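Local coordinates for type I modular polyketide synthase (Streptomyces albus subsp. albus, PDB 6IYT), which is an acyltransferase domain of salinomycin polyketide synthase that probably transfers an ethylmalonyl extender unit from coenzyme A onto the acyl carrier protein, at residues A57-L62 / T104-P109; H90-L95 / D110-S115; A232-L237 / L335-P340; L347-N352 / A363-E368. All coordinates share one frame; numbering follows the deposited sequence.

Interaction 1: residues A57-L62 / T104-P109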
# COMPACT_ATOMS: atom_id res chain seq x y z
N ALA A 57 14.92 1.36 30.73
CA ALA A 57 15.04 0.43 31.86
C ALA A 57 14.55 -0.98 31.48
O ALA A 57 15.18 -1.99 31.81
CB ALA A 57 14.24 0.96 33.07
N GLN A 58 13.44 -1.05 30.76
CA GLN A 58 12.92 -2.37 30.36
C GLN A 58 13.89 -3.07 29.43
O GLN A 58 14.07 -4.27 29.53
CB GLN A 58 11.55 -2.26 29.71
CG GLN A 58 10.42 -1.90 30.66
CD GLN A 58 10.33 -2.82 31.88
OE1 GLN A 58 10.20 -2.35 33.02
NE2 GLN A 58 10.37 -4.10 31.64
N ARG A 59 14.43 -2.32 28.46
CA ARG A 59 15.42 -2.88 27.54
C ARG A 59 16.65 -3.37 28.29
O ARG A 59 17.17 -4.44 27.99
CB ARG A 59 15.82 -1.85 26.49
CG ARG A 59 14.72 -1.59 25.49
CD ARG A 59 14.91 -0.27 24.77
NE ARG A 59 16.26 -0.12 24.31
CZ ARG A 59 16.90 1.03 24.24
NH1 ARG A 59 16.28 2.17 24.55
NH2 ARG A 59 18.15 1.06 23.81
N ALA A 60 17.09 -2.61 29.29
CA ALA A 60 18.25 -3.00 30.10
C ALA A 60 17.97 -4.21 30.96
O ALA A 60 18.84 -5.10 31.10
CB ALA A 60 18.69 -1.83 30.97
N ARG A 61 16.77 -4.29 31.53
CA ARG A 61 16.41 -5.43 32.41
C ARG A 61 16.26 -6.74 31.59
O ARG A 61 16.72 -7.83 32.02
CB ARG A 61 15.12 -5.12 33.16
CG ARG A 61 15.30 -4.06 34.25
CD ARG A 61 13.98 -3.55 34.77
NE ARG A 61 13.21 -4.61 35.39
CZ ARG A 61 13.44 -5.08 36.60
NH1 ARG A 61 14.28 -4.44 37.41
NH2 ARG A 61 12.71 -6.09 37.07
N LEU A 62 15.67 -6.62 30.41
CA LEU A 62 15.63 -7.76 29.46
C LEU A 62 17.03 -8.24 29.04
O LEU A 62 17.30 -9.45 29.00
CB LEU A 62 14.82 -7.36 28.22
CG LEU A 62 13.78 -8.32 27.71
CD1 LEU A 62 13.59 -8.13 26.21
CD2 LEU A 62 14.04 -9.78 28.06
N THR A 104 21.70 -8.02 21.70
CA THR A 104 22.50 -6.91 21.17
C THR A 104 21.60 -5.75 20.67
O THR A 104 21.90 -4.55 20.86
CB THR A 104 23.40 -7.43 20.01
OG1 THR A 104 24.54 -8.09 20.57
CG2 THR A 104 23.85 -6.31 19.10
N GLY A 105 20.49 -6.11 20.04
CA GLY A 105 19.63 -5.12 19.41
C GLY A 105 18.83 -4.30 20.40
O GLY A 105 18.30 -3.25 20.06
N LEU A 106 18.72 -4.78 21.64
CA LEU A 106 18.04 -4.01 22.69
C LEU A 106 18.80 -2.74 22.97
O LEU A 106 18.25 -1.78 23.47
CB LEU A 106 17.92 -4.82 23.97
CG LEU A 106 16.88 -5.93 23.96
CD1 LEU A 106 17.11 -6.92 25.08
CD2 LEU A 106 15.49 -5.36 24.04
N GLU A 107 20.07 -2.70 22.57
CA GLU A 107 20.85 -1.50 22.72
C GLU A 107 20.48 -0.46 21.68
O GLU A 107 20.68 0.73 21.90
CB GLU A 107 22.35 -1.81 22.64
CG GLU A 107 22.91 -2.50 23.88
CD GLU A 107 24.07 -3.43 23.56
OE1 GLU A 107 24.39 -3.61 22.36
OE2 GLU A 107 24.63 -4.04 24.51
N ALA A 108 19.85 -0.89 20.59
CA ALA A 108 19.48 0.04 19.51
C ALA A 108 18.33 -0.49 18.69
O ALA A 108 18.54 -1.05 17.61
CB ALA A 108 20.67 0.29 18.61
N PRO A 109 17.12 -0.43 19.24
CA PRO A 109 16.05 -1.18 18.60
C PRO A 109 15.80 -0.74 17.16
O PRO A 109 15.93 0.45 16.83
CB PRO A 109 14.84 -0.86 19.47
CG PRO A 109 15.44 -0.65 20.83
CD PRO A 109 16.74 0.06 20.56

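Interaction 2: residues H90-L95 / D110-S115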
# COMPACT_ATOMS: atom_id res chain seq x y z
N HIS A 90 5.18 4.02 25.49
CA HIS A 90 6.48 4.14 24.82
C HIS A 90 6.92 2.74 24.40
O HIS A 90 6.99 1.81 25.24
CB HIS A 90 7.52 4.73 25.77
CG HIS A 90 7.28 6.17 26.12
ND1 HIS A 90 8.07 7.19 25.64
CD2 HIS A 90 6.25 6.77 26.77
CE1 HIS A 90 7.59 8.35 26.05
NE2 HIS A 90 6.48 8.12 26.73
N ARG A 91 7.24 2.59 23.12
CA ARG A 91 7.30 1.26 22.52
C ARG A 91 8.53 1.09 21.66
O ARG A 91 8.98 2.03 21.04
CB ARG A 91 6.03 1.01 21.69
CG ARG A 91 4.76 0.97 22.52
CD ARG A 91 3.54 0.80 21.64
NE ARG A 91 2.35 0.82 22.44
CZ ARG A 91 1.13 0.50 22.04
NH1 ARG A 91 0.87 0.25 20.76
NH2 ARG A 91 0.09 0.63 22.90
N ALA A 92 9.07 -0.11 21.65
CA ALA A 92 10.14 -0.46 20.74
C ALA A 92 9.98 -1.88 20.26
O ALA A 92 9.44 -2.74 20.98
CB ALA A 92 11.49 -0.28 21.39
N VAL A 93 10.58 -2.15 19.10
CA VAL A 93 10.65 -3.50 18.59
C VAL A 93 12.07 -3.78 18.12
O VAL A 93 12.67 -3.00 17.38
CB VAL A 93 9.68 -3.70 17.44
CG1 VAL A 93 9.78 -5.10 16.89
CG2 VAL A 93 8.26 -3.33 17.88
N VAL A 94 12.59 -4.91 18.56
CA VAL A 94 13.84 -5.44 18.08
C VAL A 94 13.58 -6.64 17.17
O VAL A 94 12.77 -7.50 17.51
CB VAL A 94 14.71 -5.92 19.29
CG1 VAL A 94 16.08 -6.32 18.84
CG2 VAL A 94 14.81 -4.81 20.32
N LEU A 95 14.39 -6.77 16.11
CA LEU A 95 14.29 -7.88 15.16
C LEU A 95 15.59 -8.65 15.08
O LEU A 95 16.66 -8.06 15.15
CB LEU A 95 13.92 -7.38 13.77
CG LEU A 95 12.66 -6.51 13.68
CD1 LEU A 95 12.50 -6.03 12.25
CD2 LEU A 95 11.43 -7.28 14.12
N ASP A 110 15.28 -1.64 16.38
CA ASP A 110 14.99 -1.35 14.97
C ASP A 110 13.93 -0.24 14.78
O ASP A 110 14.07 0.62 13.91
CB ASP A 110 14.57 -2.63 14.26
CG ASP A 110 15.65 -3.74 14.35
OD1 ASP A 110 15.75 -4.41 15.42
OD2 ASP A 110 16.38 -3.97 13.34
N VAL A 111 12.90 -0.25 15.61
CA VAL A 111 11.80 0.70 15.50
C VAL A 111 11.43 1.10 16.91
O VAL A 111 11.35 0.24 17.81
CB VAL A 111 10.56 0.05 14.82
CG1 VAL A 111 9.47 1.06 14.65
CG2 VAL A 111 10.93 -0.51 13.46
N ALA A 112 11.22 2.39 17.11
CA ALA A 112 10.76 2.90 18.40
C ALA A 112 9.82 4.03 18.17
O ALA A 112 9.93 4.78 17.18
CB ALA A 112 11.92 3.34 19.26
N GLY A 113 8.87 4.18 19.07
CA GLY A 113 7.91 5.25 18.94
C GLY A 113 7.03 5.42 20.16
O GLY A 113 7.18 4.73 21.15
N VAL A 114 6.12 6.38 20.09
CA VAL A 114 5.22 6.64 21.19
C VAL A 114 3.78 6.56 20.68
O VAL A 114 3.48 7.07 19.60
CB VAL A 114 5.48 8.04 21.80
CG1 VAL A 114 4.50 8.33 22.91
CG2 VAL A 114 6.92 8.13 22.33
N SER A 115 2.94 5.83 21.39
CA SER A 115 1.56 5.61 20.97
C SER A 115 0.81 6.94 20.89
O SER A 115 0.93 7.79 21.81
CB SER A 115 0.87 4.64 21.91
OG SER A 115 -0.42 4.35 21.45
O HOH W 1 17.87 -6.02 13.54

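Interaction 3: residues A232-L237 / L335-P340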
# COMPACT_ATOMS: atom_id res chain seq x y z
N ALA A 232 -11.24 -8.49 -10.98
CA ALA A 232 -10.19 -9.02 -11.82
C ALA A 232 -10.44 -8.78 -13.30
O ALA A 232 -9.54 -8.34 -14.04
CB ALA A 232 -9.99 -10.49 -11.53
N GLN A 233 -11.66 -9.02 -13.74
CA GLN A 233 -12.00 -8.83 -15.11
C GLN A 233 -11.96 -7.36 -15.54
O GLN A 233 -11.49 -7.05 -16.64
CB GLN A 233 -13.38 -9.45 -15.41
CG GLN A 233 -13.70 -9.53 -16.88
CD GLN A 233 -15.00 -10.28 -17.17
OE1 GLN A 233 -15.65 -10.80 -16.29
NE2 GLN A 233 -15.30 -10.42 -18.45
N VAL A 234 -12.33 -6.45 -14.63
CA VAL A 234 -12.21 -5.03 -14.92
C VAL A 234 -10.76 -4.64 -15.16
O VAL A 234 -10.44 -3.95 -16.15
CB VAL A 234 -12.80 -4.14 -13.82
CG1 VAL A 234 -12.49 -2.71 -14.09
CG2 VAL A 234 -14.31 -4.32 -13.70
N VAL A 235 -9.88 -5.03 -14.26
CA VAL A 235 -8.49 -4.60 -14.39
C VAL A 235 -7.80 -5.22 -15.61
O VAL A 235 -7.07 -4.53 -16.32
CB VAL A 235 -7.65 -4.79 -13.11
CG1 VAL A 235 -7.37 -6.25 -12.84
CG2 VAL A 235 -6.33 -4.04 -13.24
N VAL A 236 -8.16 -6.46 -15.95
CA VAL A 236 -7.60 -7.12 -17.12
C VAL A 236 -8.09 -6.43 -18.40
O VAL A 236 -7.30 -6.05 -19.24
CB VAL A 236 -7.96 -8.62 -17.18
CG1 VAL A 236 -7.58 -9.21 -18.55
CG2 VAL A 236 -7.24 -9.38 -16.08
N LEU A 237 -9.38 -6.22 -18.52
CA LEU A 237 -9.91 -5.72 -19.79
C LEU A 237 -9.56 -4.27 -20.00
O LEU A 237 -9.28 -3.86 -21.12
CB LEU A 237 -11.41 -5.89 -19.87
CG LEU A 237 -11.90 -7.33 -19.99
CD1 LEU A 237 -13.43 -7.32 -20.07
CD2 LEU A 237 -11.29 -8.04 -21.19
N LEU A 335 -17.05 -3.30 -20.05
CA LEU A 335 -17.26 -3.44 -18.59
C LEU A 335 -18.73 -3.55 -18.19
O LEU A 335 -19.05 -3.48 -17.01
CB LEU A 335 -16.64 -2.23 -17.87
CG LEU A 335 -15.13 -1.99 -18.13
CD1 LEU A 335 -14.62 -0.90 -17.20
CD2 LEU A 335 -14.31 -3.25 -17.97
N SER A 336 -19.61 -3.79 -19.17
CA SER A 336 -21.06 -3.84 -18.89
C SER A 336 -21.45 -5.05 -18.01
O SER A 336 -22.53 -5.07 -17.42
CB SER A 336 -21.83 -3.90 -20.20
OG SER A 336 -21.44 -5.04 -20.97
N PHE A 337 -20.58 -6.03 -17.93
CA PHE A 337 -20.83 -7.24 -17.09
C PHE A 337 -20.88 -6.95 -15.59
O PHE A 337 -21.30 -7.79 -14.81
CB PHE A 337 -19.77 -8.30 -17.37
CG PHE A 337 -18.38 -7.89 -16.95
CD1 PHE A 337 -17.97 -8.02 -15.62
CD2 PHE A 337 -17.53 -7.29 -17.85
CE1 PHE A 337 -16.70 -7.63 -15.23
CE2 PHE A 337 -16.25 -6.87 -17.44
CZ PHE A 337 -15.88 -6.99 -16.12
N VAL A 338 -20.25 -5.85 -15.17
CA VAL A 338 -19.99 -5.63 -13.75
C VAL A 338 -21.27 -5.62 -12.93
O VAL A 338 -22.27 -5.05 -13.34
CB VAL A 338 -19.22 -4.32 -13.51
CG1 VAL A 338 -19.08 -4.06 -12.03
CG2 VAL A 338 -17.85 -4.42 -14.13
N GLU A 339 -21.25 -6.31 -11.79
CA GLU A 339 -22.38 -6.31 -10.87
C GLU A 339 -21.96 -5.80 -9.50
O GLU A 339 -21.72 -6.60 -8.57
CB GLU A 339 -22.95 -7.70 -10.74
CG GLU A 339 -23.47 -8.25 -12.04
CD GLU A 339 -24.81 -7.62 -12.46
OE1 GLU A 339 -25.37 -6.83 -11.70
OE2 GLU A 339 -25.30 -7.94 -13.56
N PRO A 340 -21.84 -4.50 -9.37
CA PRO A 340 -21.46 -3.91 -8.09
C PRO A 340 -22.52 -4.12 -7.03
O PRO A 340 -23.71 -4.26 -7.36
CB PRO A 340 -21.31 -2.42 -8.41
CG PRO A 340 -22.21 -2.20 -9.59
CD PRO A 340 -22.14 -3.47 -10.38

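Interaction 4: residues L347-N352 / A363-E368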
# COMPACT_ATOMS: atom_id res chain seq x y z
N LEU A 347 -16.40 2.94 0.53
CA LEU A 347 -15.30 3.30 -0.37
C LEU A 347 -15.36 4.80 -0.62
O LEU A 347 -16.41 5.32 -0.98
CB LEU A 347 -15.42 2.54 -1.70
CG LEU A 347 -14.40 2.73 -2.82
CD1 LEU A 347 -13.08 3.25 -2.30
CD2 LEU A 347 -14.16 1.42 -3.57
N TYR A 348 -14.30 5.51 -0.22
CA TYR A 348 -14.23 6.95 -0.40
C TYR A 348 -13.70 7.25 -1.80
O TYR A 348 -12.52 7.15 -2.07
CB TYR A 348 -13.31 7.61 0.66
CG TYR A 348 -13.97 7.89 2.00
CD1 TYR A 348 -14.41 6.88 2.79
CD2 TYR A 348 -14.06 9.18 2.48
CE1 TYR A 348 -15.03 7.13 4.01
CE2 TYR A 348 -14.60 9.44 3.72
CZ TYR A 348 -15.05 8.39 4.50
OH TYR A 348 -15.56 8.64 5.77
N SER A 349 -14.59 7.62 -2.70
CA SER A 349 -14.23 7.74 -4.11
C SER A 349 -13.31 8.92 -4.32
O SER A 349 -13.61 10.04 -3.87
CB SER A 349 -15.49 7.94 -4.97
OG SER A 349 -15.12 8.15 -6.31
N THR A 350 -12.23 8.69 -5.06
CA THR A 350 -11.34 9.78 -5.55
C THR A 350 -11.72 10.23 -6.97
O THR A 350 -11.03 11.08 -7.58
CB THR A 350 -9.91 9.33 -5.54
OG1 THR A 350 -9.78 8.13 -6.34
CG2 THR A 350 -9.49 9.04 -4.12
N VAL A 351 -12.86 9.74 -7.44
CA VAL A 351 -13.42 10.16 -8.70
C VAL A 351 -14.44 11.27 -8.49
O VAL A 351 -14.38 12.29 -9.15
CB VAL A 351 -14.10 8.96 -9.39
CG1 VAL A 351 -14.69 9.36 -10.71
CG2 VAL A 351 -13.12 7.83 -9.54
N ASN A 352 -15.37 11.08 -7.55
CA ASN A 352 -16.45 12.07 -7.35
C ASN A 352 -16.52 12.62 -5.93
O ASN A 352 -17.38 13.44 -5.63
CB ASN A 352 -17.79 11.50 -7.78
CG ASN A 352 -18.19 10.26 -7.01
OD1 ASN A 352 -17.78 10.06 -5.88
ND2 ASN A 352 -18.93 9.39 -7.67
N ALA A 363 -20.27 0.21 -14.93
CA ALA A 363 -19.38 0.54 -16.07
C ALA A 363 -19.14 2.04 -16.21
O ALA A 363 -18.01 2.46 -16.53
CB ALA A 363 -19.92 -0.03 -17.36
N SER A 364 -20.19 2.84 -16.02
CA SER A 364 -20.07 4.31 -16.10
C SER A 364 -19.10 4.84 -15.07
O SER A 364 -18.29 5.76 -15.34
CB SER A 364 -21.43 4.99 -15.93
OG SER A 364 -22.17 4.91 -17.15
N TYR A 365 -19.14 4.27 -13.89
CA TYR A 365 -18.14 4.62 -12.85
C TYR A 365 -16.72 4.31 -13.28
O TYR A 365 -15.85 5.13 -13.09
CB TYR A 365 -18.44 3.93 -11.55
CG TYR A 365 -17.55 4.40 -10.44
CD1 TYR A 365 -17.85 5.56 -9.73
CD2 TYR A 365 -16.35 3.76 -10.19
CE1 TYR A 365 -16.98 6.05 -8.78
CE2 TYR A 365 -15.45 4.27 -9.27
CZ TYR A 365 -15.82 5.34 -8.48
OH TYR A 365 -14.91 5.87 -7.62
N TRP A 366 -16.49 3.14 -13.85
CA TRP A 366 -15.16 2.76 -14.23
C TRP A 366 -14.64 3.55 -15.43
O TRP A 366 -13.45 3.87 -15.48
CB TRP A 366 -15.05 1.27 -14.46
CG TRP A 366 -15.26 0.49 -13.21
CD1 TRP A 366 -16.34 -0.30 -12.91
CD2 TRP A 366 -14.48 0.58 -12.01
NE1 TRP A 366 -16.29 -0.70 -11.61
CE2 TRP A 366 -15.19 -0.14 -11.01
CE3 TRP A 366 -13.35 1.30 -11.65
CZ2 TRP A 366 -14.73 -0.24 -9.71
CZ3 TRP A 366 -12.87 1.18 -10.34
CH2 TRP A 366 -13.54 0.40 -9.40
N PHE A 367 -15.55 4.09 -16.26
CA PHE A 367 -15.14 5.09 -17.21
C PHE A 367 -14.70 6.39 -16.53
O PHE A 367 -13.64 6.90 -16.80
CB PHE A 367 -16.22 5.40 -18.22
CG PHE A 367 -15.85 6.53 -19.14
CD1 PHE A 367 -14.88 6.33 -20.11
CD2 PHE A 367 -16.29 7.81 -18.90
CE1 PHE A 367 -14.43 7.40 -20.89
CE2 PHE A 367 -15.89 8.88 -19.71
CZ PHE A 367 -14.95 8.67 -20.70
N GLU A 368 -15.52 6.91 -15.62
CA GLU A 368 -15.17 8.14 -14.91
C GLU A 368 -13.87 7.96 -14.14
O GLU A 368 -13.03 8.86 -14.09
CB GLU A 368 -16.29 8.53 -13.96
CG GLU A 368 -17.59 8.96 -14.64
CD GLU A 368 -17.43 10.21 -15.48
OE1 GLU A 368 -16.92 11.23 -14.94
OE2 GLU A 368 -17.88 10.19 -16.67

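Interaction 1: residues A57-L62 / T104-P109
With CG held beside its own backbone N (chi1 -71°) and a bend at chi3 (47°), R59 turns its guanidinium side-on to the carbonyl of L106. Two nitrogens then grip a single oxygen: NE of R59 lies 2.7 Å from O of L106, and NH2 of R59 lies 2.9 Å from the same O of L106. Both bonds run in the guanidinium plane. P109 closes over one face of this planar group, its CD 3.4 Å above the plane and toward the rim. Next to the polar pair the leucines meet at about a right angle, CD1 of L62 touching CD1 of L106 at 3.9 Å, while CD2 of L106 slides along the aliphatic start of R59.

L106 belongs to the type I turn G105–A108 at the C-terminal side of helix 99-105, so the contact docks helix 52-67 against a turn in what is, by family, probably the linker between ketosynthase and acyltransferase. W45 of strand 43-49 touches both leucines. Since E56 forms a salt bridge with NH1 of R59, the arginine's positive charge is shared between a carboxylate and a peptide carbonyl, which probably polarises that carbonyl and restrains rotation of the guanidinium.

Interaction 2: residues H90-L95 / D110-S115
H90 and V114 lie side by side and point the same way, the valine's CG1 4.3 Å above the imidazole plane and over the ring centre, while its CG2 comes within 3.6 Å of ND1 of H90. On the other face of the sheet R91 runs out extended from CG to NE and lays one side of its guanidinium over CB of S115, 4.0 Å from the plane. The polar ends of R91 are used elsewhere: NE donates to O of F88, NH1 to O of W439, and the W439 ring adds a cation-pi contact.

At the far end D110 carries the contact. With CG beside its backbone N (chi1 -58°), its carboxylate swings across to L95, whose N donates to OD1 of D110 at 2.8 Å, meeting it from above the carboxylate plane. A water bridges the two residues, donating to O of L95 and to OD2 of D110, which R429 also engages in a salt bridge. D110 and V111 both face V93, making a classic beta bulge. Between the two ends, R91 pairs with G113 and V93 with V111 as hydrogen-bonded antiparallel pairs, the shortest of these bonds running from N of V93 to O of V111 (2.8 Å). A92 and A112 form a non-hydrogen-bonded pair, their CB atoms 4.2 Å apart.

Strand 90-96 is the central strand of a three-stranded antiparallel sheet, flanked by 43-49 and 111-114. Helix 428-439 packs on the face of R91, V93 and L95, and L55 of helix 52-67 touches H90 and A92 on the other.

Interaction 3: residues A232-L237 / L335-P340
Q233 and F337 come at each other from opposite directions and meet flat to flat, the side-chain amide stacked on the phenyl ring with only 13° between the planes. CD of Q233 sits 3.5 Å above the ring, over its centre, and CG presses closest, 3.4 Å from CZ of F337. An extended glutamine chain, with CG anti to the backbone N (chi1 -168°), lays the amide along the aromatic surface like a lid. Under the ring's other face comes CG2 of V338, offset toward the rim, so the phenyl is a slab held between a glutamine on the helix and a valine of its own turn.

That turn is a type I turn from L335 to V338. It follows helix 328-334 within the acyltransferase domain, and through it the chain leans against one flank of helix 228-245. The leading edge of the ring enters the hollow between Q233, V234 and L237: N of V234 lies in the ring plane at its edge, and CD1 of L237 approaches CE2 of F337 obliquely at 3.9 Å.

V234 is the helix's own bump. Its two methyls part company, CG2 reaching V338 CG2 at 3.6 Å while CG1 turns to L335, 4.2 Å from CD1. Alongside, CD2 of L335 settles between CA of V234 and CB of L237. Farther along, N of E339 donates to OD2 of D230, at the start of the same helix.

Interaction 4: residues L347-N352 / A363-E368
The phenol ring of Y365 meets S349 at its edge, the serine OG lying in the ring plane, while ND2 of N352 stands near that plane, 4.0 Å from CE1 of Y365. Asparagine amide and ring are strongly turned, 69° apart. CG2 of V351 approaches the phenol obliquely, 3.3 Å from OH of Y365, and the ring in turn sends CD2 over the centre of the W366 indole, one helix residue on.

With CG anti to the backbone N (chi1 -173°), Y365 reaches out from helix 363-371 to the turn after strand 347-348. There OG of S349 donates to OH of Y365 at 2.6 Å and accepts from N of V351 (3.0 Å) and N of N352 (3.2 Å), an ST turn and ST motif at once. V351 also packs its CG1 on CB of E368, whose carboxylate is paired with R372. N352 OD1 is bound by N of E354.

OH of Y365 also bonds OE2 of E216, which follows the GxSxG sequence of the probable nucleophile elbow. The tyrosine hydroxyl therefore bridges S349 and E216, and the serine's three bonds fix its rotation, consistent with this buried polar network holding helix and turn together close to the likely active site.

In the fold
The four contacts fall into two groups on opposite sides of the chain's centre. Interactions 1 and 2 have centres 11 Å apart, and interaction 1 packs against the three-stranded sheet that holds interaction 2: CD2 of L106 rests on CG2 of V94 at 3.8 Å, and P109 leads through D110 into strand 111-114. Interactions 3 and 4 have centres 13 Å apart in the acyltransferase part, where CD1 of L335 packs on CB of W366 at 3.5 Å. Between the groups the centres lie far apart, about 39 Å for interactions 2 and 4 and about 52 Å for 1 and 3. Of the four, interaction 4 reaches toward the probable GxSxG nucleophile elbow, through Y365 and E216.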